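Local coordinates for protein kinase (Staphylococcus aureus subsp. aureus Mu50, PDB 3PY9), which probably senses cell-wall muropeptides through its extracellular PASTA repeats, as the outer region of a membrane-bound serine/threonine kinase, at residues D99-G113 / D130-K142. Numbering follows the deposited sequence.
Sequences DVTIEKVYNNQAPKG and DSNIKLYESLGIK. With EU (europium ion), chain E.
Strands 100-105 and 133-138 run parallel in the small sheet of a PASTA domain, with Val-100 paired to Ile-133 and Val-105 to Ser-138. Strand 133-138 is the middle one, its other edge joined to strand 115-118. Val-100 lays CG1 against Leu-135 CG at 3.7 Å, and both branched side chains turn to helix 85-93, where Leu-92 meets them. Thr-101, Glu-103 and Lys-134 make this end of the other face polar, as suits a surface strand pair: bent at its last two torsions, Lys-134 passes obliquely over Glu-103, its CD near Glu-103 CG, and sets NZ 3.3 Å from Glu-103 OE2 in a salt bridge, NZ approaching OE2 from above the carboxylate plane.

At the start of the strands a europium ion is held by Asp-99 OD2 and Asp-130 OD1, each at 2.4 Å; Asn-132 also belongs to the site. Asp-99 OD2 also accepts a hydrogen bond from the backbone N of Asn-132 at 2.9 Å, so one carboxylate oxygen joins metal and chain.

Further along, Tyr-106 lies between Leu-139 and Lys-142: Leu-139 CD1 sits over the ring centre, 4.2 Å from the centroid, while Lys-142 CB covers the opposite face nearer its rim. Asn-107 OD1 accepts from Gln-109 N, an Asx turn, and from Ala-110 N, which extends it to an Asx motif, shaping the loop that reaches Ser-138. With OG anti to its own N (chi1 178°), Ser-138 suits this small buried place: the hydroxyl accepts a hydrogen bond from Gly-140 N in an ST turn at 2.8 Å and donates to Ala-110 O at 2.7 Å, from 40° above that carbonyl's plane.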
loop_
_atom_site.group_PDB
_atom_site.type_symbol
_atom_site.label_atom_id
_atom_site.label_comp_id
_atom_site.label_asym_id
_atom_site.label_seq_id
_atom_site.Cartn_x
_atom_site.Cartn_y
_atom_site.Cartn_z
ATOM N N ASP A 99 -23.736 14.519 3.436
ATOM C CA ASP A 99 -23.472 14.780 2.015
ATOM C C ASP A 99 -22.191 14.049 1.579
ATOM O O ASP A 99 -21.122 14.653 1.458
ATOM C CB ASP A 99 -23.382 16.299 1.755
ATOM C CG ASP A 99 -22.862 16.647 0.355
ATOM O OD1 ASP A 99 -22.919 15.786 -0.557
ATOM O OD2 ASP A 99 -22.389 17.789 0.153
ATOM N N VAL A 100 -22.301 12.741 1.371
ATOM C CA VAL A 100 -21.122 11.921 1.089
ATOM C C VAL A 100 -21.300 11.166 -0.208
ATOM O O VAL A 100 -22.268 10.433 -0.388
ATOM C CB VAL A 100 -20.791 10.944 2.244
ATOM C CG1 VAL A 100 -19.486 10.217 1.975
ATOM C CG2 VAL A 100 -20.696 11.699 3.572
ATOM N N THR A 101 -20.367 11.374 -1.125
ATOM C CA THR A 101 -20.367 10.648 -2.382
ATOM C C THR A 101 -19.261 9.574 -2.364
ATOM O O THR A 101 -18.165 9.828 -1.900
ATOM C CB THR A 101 -20.237 11.611 -3.579
ATOM O OG1 THR A 101 -19.171 12.527 -3.333
ATOM C CG2 THR A 101 -21.519 12.433 -3.753
ATOM N N ILE A 102 -19.589 8.369 -2.828
ATOM C CA ILE A 102 -18.620 7.282 -2.988
ATOM C C ILE A 102 -18.111 7.159 -4.424
ATOM O O ILE A 102 -18.866 7.280 -5.385
ATOM C CB ILE A 102 -19.193 5.908 -2.575
ATOM C CG1 ILE A 102 -19.978 6.003 -1.258
ATOM C CG2 ILE A 102 -18.064 4.814 -2.544
ATOM C CD1 ILE A 102 -19.118 6.144 0.001
ATOM N N GLU A 103 -16.811 6.899 -4.531
ATOM C CA GLU A 103 -16.104 6.616 -5.782
ATOM C C GLU A 103 -15.330 5.329 -5.585
ATOM O O GLU A 103 -14.573 5.196 -4.616
ATOM C CB GLU A 103 -15.070 7.705 -6.033
ATOM C CG GLU A 103 -15.631 9.074 -6.167
ATOM C CD GLU A 103 -15.519 9.555 -7.577
ATOM O OE1 GLU A 103 -14.448 9.265 -8.174
ATOM O OE2 GLU A 103 -16.484 10.201 -8.080
ATOM N N LYS A 104 -15.513 4.386 -6.496
ATOM C CA LYS A 104 -14.819 3.111 -6.414
ATOM C C LYS A 104 -13.554 3.140 -7.259
ATOM O O LYS A 104 -13.582 3.540 -8.426
ATOM C CB LYS A 104 -15.739 1.969 -6.836
ATOM C CG LYS A 104 -16.957 1.814 -5.925
ATOM C CD LYS A 104 -17.914 0.738 -6.413
ATOM C CE LYS A 104 -18.811 0.265 -5.260
ATOM N NZ LYS A 104 -19.817 -0.766 -5.662
ATOM N N VAL A 105 -12.440 2.735 -6.657
ATOM C CA VAL A 105 -11.166 2.727 -7.349
ATOM C C VAL A 105 -10.432 1.476 -6.924
ATOM O O VAL A 105 -10.649 0.959 -5.838
ATOM C CB VAL A 105 -10.279 3.986 -6.986
ATOM C CG1 VAL A 105 -10.854 5.279 -7.587
ATOM C CG2 VAL A 105 -10.096 4.127 -5.488
ATOM N N TYR A 106 -9.541 1.007 -7.772
ATOM C CA TYR A 106 -8.628 -0.025 -7.354
ATOM C C TYR A 106 -7.602 0.583 -6.429
ATOM O O TYR A 106 -7.203 1.733 -6.585
ATOM C CB TYR A 106 -7.955 -0.660 -8.563
ATOM C CG TYR A 106 -8.912 -1.372 -9.482
ATOM C CD1 TYR A 106 -9.441 -2.598 -9.129
ATOM C CD2 TYR A 106 -9.278 -0.814 -10.708
ATOM C CE1 TYR A 106 -10.313 -3.275 -9.972
ATOM C CE2 TYR A 106 -10.160 -1.488 -11.560
ATOM C CZ TYR A 106 -10.657 -2.724 -11.172
ATOM O OH TYR A 106 -11.523 -3.411 -11.982
ATOM N N ASN A 107 -7.166 -0.209 -5.463
ATOM C CA ASN A 107 -6.241 0.291 -4.456
ATOM C C ASN A 107 -5.441 -0.852 -3.835
ATOM O O ASN A 107 -5.941 -1.979 -3.791
ATOM C CB ASN A 107 -7.028 1.043 -3.401
ATOM C CG ASN A 107 -6.159 1.566 -2.306
ATOM O OD1 ASN A 107 -6.169 1.050 -1.183
ATOM N ND2 ASN A 107 -5.400 2.600 -2.613
ATOM N N ASN A 108 -4.213 -0.570 -3.370
ATOM C CA ASN A 108 -3.330 -1.625 -2.804
ATOM C C ASN A 108 -3.060 -1.556 -1.303
ATOM O O ASN A 108 -2.279 -2.362 -0.768
ATOM C CB ASN A 108 -2.000 -1.744 -3.570
ATOM C CG ASN A 108 -1.116 -0.509 -3.440
ATOM O OD1 ASN A 108 -1.538 0.532 -2.913
ATOM N ND2 ASN A 108 0.124 -0.615 -3.947
ATOM N N GLN A 109 -3.703 -0.604 -0.643
ATOM C CA GLN A 109 -3.574 -0.410 0.796
ATOM C C GLN A 109 -4.788 -0.951 1.561
ATOM O O GLN A 109 -4.621 -1.513 2.642
ATOM C CB GLN A 109 -3.397 1.084 1.118
ATOM C CG GLN A 109 -2.356 1.765 0.263
ATOM C CD GLN A 109 -2.592 3.251 0.124
ATOM O OE1 GLN A 109 -3.724 3.709 -0.085
ATOM N NE2 GLN A 109 -1.517 4.022 0.231
ATOM N N ALA A 110 -5.996 -0.761 1.014
ATOM C CA ALA A 110 -7.229 -1.170 1.690
ATOM C C ALA A 110 -7.904 -2.282 0.910
ATOM O O ALA A 110 -7.909 -2.245 -0.318
ATOM C CB ALA A 110 -8.163 0.019 1.871
ATOM N N PRO A 111 -8.482 -3.284 1.607
ATOM C CA PRO A 111 -9.094 -4.382 0.849
ATOM C C PRO A 111 -10.431 -3.981 0.195
ATOM O O PRO A 111 -11.003 -2.926 0.534
ATOM C CB PRO A 111 -9.290 -5.487 1.916
ATOM C CG PRO A 111 -8.593 -4.976 3.197
ATOM C CD PRO A 111 -8.620 -3.483 3.063
ATOM N N LYS A 112 -10.906 -4.799 -0.744
ATOM C CA LYS A 112 -12.172 -4.543 -1.422
ATOM C C LYS A 112 -13.275 -4.218 -0.412
ATOM O O LYS A 112 -13.429 -4.936 0.583
ATOM C CB LYS A 112 -12.610 -5.738 -2.280
ATOM C CG LYS A 112 -13.863 -5.430 -3.082
ATOM C CD LYS A 112 -14.331 -6.585 -3.922
ATOM C CE LYS A 112 -15.478 -6.120 -4.810
ATOM N NZ LYS A 112 -15.353 -6.722 -6.181
ATOM N N GLY A 113 -14.007 -3.133 -0.665
ATOM C CA GLY A 113 -15.095 -2.682 0.220
ATOM C C GLY A 113 -14.687 -1.730 1.344
ATOM O O GLY A 113 -15.542 -1.266 2.113
ATOM N N ASP A 130 -23.586 21.107 2.956
ATOM C CA ASP A 130 -22.914 21.133 1.627
ATOM C C ASP A 130 -21.412 20.860 1.743
ATOM O O ASP A 130 -20.592 21.504 1.079
ATOM C CB ASP A 130 -23.214 22.434 0.846
ATOM C CG ASP A 130 -22.932 22.312 -0.671
ATOM O OD1 ASP A 130 -23.205 21.254 -1.276
ATOM O OD2 ASP A 130 -22.449 23.298 -1.269
ATOM N N SER A 131 -21.072 19.881 2.582
ATOM C CA SER A 131 -19.675 19.558 2.918
ATOM C C SER A 131 -18.899 18.904 1.765
ATOM O O SER A 131 -17.656 18.895 1.763
ATOM C CB SER A 131 -19.604 18.676 4.182
ATOM O OG SER A 131 -20.627 17.683 4.204
ATOM N N ASN A 132 -19.644 18.369 0.797
ATOM C CA ASN A 132 -19.085 17.663 -0.359
ATOM C C ASN A 132 -17.963 16.703 0.037
ATOM O O ASN A 132 -16.841 16.833 -0.450
ATOM C CB ASN A 132 -18.570 18.644 -1.437
ATOM C CG ASN A 132 -19.541 19.780 -1.727
ATOM O OD1 ASN A 132 -20.697 19.561 -2.102
ATOM N ND2 ASN A 132 -19.059 21.009 -1.582
ATOM N N ILE A 133 -18.244 15.761 0.938
ATOM C CA ILE A 133 -17.246 14.731 1.239
ATOM C C ILE A 133 -17.268 13.713 0.105
ATOM O O ILE A 133 -18.339 13.334 -0.389
ATOM C CB ILE A 133 -17.483 13.946 2.559
ATOM C CG1 ILE A 133 -17.968 14.838 3.719
ATOM C CG2 ILE A 133 -16.228 13.149 2.919
ATOM C CD1 ILE A 133 -16.905 15.552 4.478
ATOM N N LYS A 134 -16.075 13.300 -0.316
ATOM C CA LYS A 134 -15.929 12.188 -1.229
ATOM C C LYS A 134 -15.095 11.103 -0.563
ATOM O O LYS A 134 -14.037 11.373 0.013
ATOM C CB LYS A 134 -15.289 12.673 -2.515
ATOM C CG LYS A 134 -15.465 11.757 -3.694
ATOM C CD LYS A 134 -15.070 12.476 -4.975
ATOM C CE LYS A 134 -16.174 13.414 -5.472
ATOM N NZ LYS A 134 -17.331 12.637 -6.051
ATOM N N LEU A 135 -15.600 9.879 -0.611
ATOM C CA LEU A 135 -14.902 8.750 -0.062
ATOM C C LEU A 135 -14.530 7.826 -1.204
ATOM O O LEU A 135 -15.332 7.611 -2.138
ATOM C CB LEU A 135 -15.770 7.997 0.963
ATOM C CG LEU A 135 -16.155 8.705 2.281
ATOM C CD1 LEU A 135 -16.781 7.718 3.236
ATOM C CD2 LEU A 135 -14.988 9.429 2.992
ATOM N N TYR A 136 -13.319 7.284 -1.123
ATOM C CA TYR A 136 -12.797 6.444 -2.172
ATOM C C TYR A 136 -12.773 5.032 -1.639
ATOM O O TYR A 136 -11.980 4.701 -0.751
ATOM C CB TYR A 136 -11.403 6.910 -2.590
ATOM C CG TYR A 136 -11.394 8.276 -3.259
ATOM C CD1 TYR A 136 -11.432 8.389 -4.641
ATOM C CD2 TYR A 136 -11.361 9.450 -2.503
ATOM C CE1 TYR A 136 -11.420 9.628 -5.254
ATOM C CE2 TYR A 136 -11.347 10.695 -3.114
ATOM C CZ TYR A 136 -11.378 10.771 -4.490
ATOM O OH TYR A 136 -11.361 11.997 -5.125
ATOM N N GLU A 137 -13.672 4.214 -2.172
ATOM C CA GLU A 137 -13.848 2.856 -1.696
ATOM C C GLU A 137 -12.981 1.947 -2.531
ATOM O O GLU A 137 -13.048 2.016 -3.747
ATOM C CB GLU A 137 -15.309 2.444 -1.862
ATOM C CG GLU A 137 -15.645 1.083 -1.313
ATOM C CD GLU A 137 -17.039 0.640 -1.683
ATOM O OE1 GLU A 137 -17.792 1.447 -2.253
ATOM O OE2 GLU A 137 -17.388 -0.523 -1.419
ATOM N N SER A 138 -12.200 1.083 -1.884
ATOM C CA SER A 138 -11.320 0.159 -2.603
ATOM C C SER A 138 -12.093 -0.937 -3.348
ATOM O O SER A 138 -13.019 -1.525 -2.812
ATOM C CB SER A 138 -10.328 -0.501 -1.635
ATOM O OG SER A 138 -9.510 -1.440 -2.330
ATOM N N LEU A 139 -11.690 -1.214 -4.574
ATOM C CA LEU A 139 -12.169 -2.400 -5.275
ATOM C C LEU A 139 -11.149 -3.529 -5.149
ATOM O O LEU A 139 -11.220 -4.501 -5.888
ATOM C CB LEU A 139 -12.423 -2.099 -6.761
ATOM C CG LEU A 139 -13.554 -1.149 -7.167
ATOM C CD1 LEU A 139 -13.436 -0.767 -8.612
ATOM C CD2 LEU A 139 -14.919 -1.775 -6.893
ATOM N N GLY A 140 -10.209 -3.385 -4.211
ATOM C CA GLY A 140 -9.034 -4.265 -4.135
ATOM C C GLY A 140 -8.065 -3.951 -5.256
ATOM O O GLY A 140 -8.283 -3.004 -6.029
ATOM N N ILE A 141 -6.985 -4.736 -5.360
ATOM C CA ILE A 141 -6.029 -4.554 -6.444
ATOM C C ILE A 141 -6.631 -5.042 -7.760
ATOM O O ILE A 141 -7.374 -6.021 -7.779
ATOM C CB ILE A 141 -4.687 -5.270 -6.162
ATOM C CG1 ILE A 141 -3.992 -4.607 -4.960
ATOM C CG2 ILE A 141 -3.799 -5.205 -7.381
ATOM C CD1 ILE A 141 -2.762 -5.346 -4.422
ATOM N N LYS A 142 -6.326 -4.334 -8.848
ATOM C CA LYS A 142 -6.733 -4.750 -10.169
ATOM C C LYS A 142 -6.265 -6.195 -10.404
ATOM O O LYS A 142 -5.087 -6.520 -10.156
ATOM C CB LYS A 142 -6.149 -3.790 -11.214
ATOM C CG LYS A 142 -6.255 -4.252 -12.668
ATOM C CD LYS A 142 -7.669 -4.132 -13.218
ATOM C CE LYS A 142 -7.805 -4.962 -14.469
ATOM N NZ LYS A 142 -8.996 -4.660 -15.277
HETATM EU EU EU E . -23.228 18.891 -1.826
HETATM O O HOH W 1 -23.685 16.887 5.573
HETATM O O HOH W 2 -20.264 14.888 -1.764
HETATM O O HOH W 3 -13.215 -5.416 -7.709
#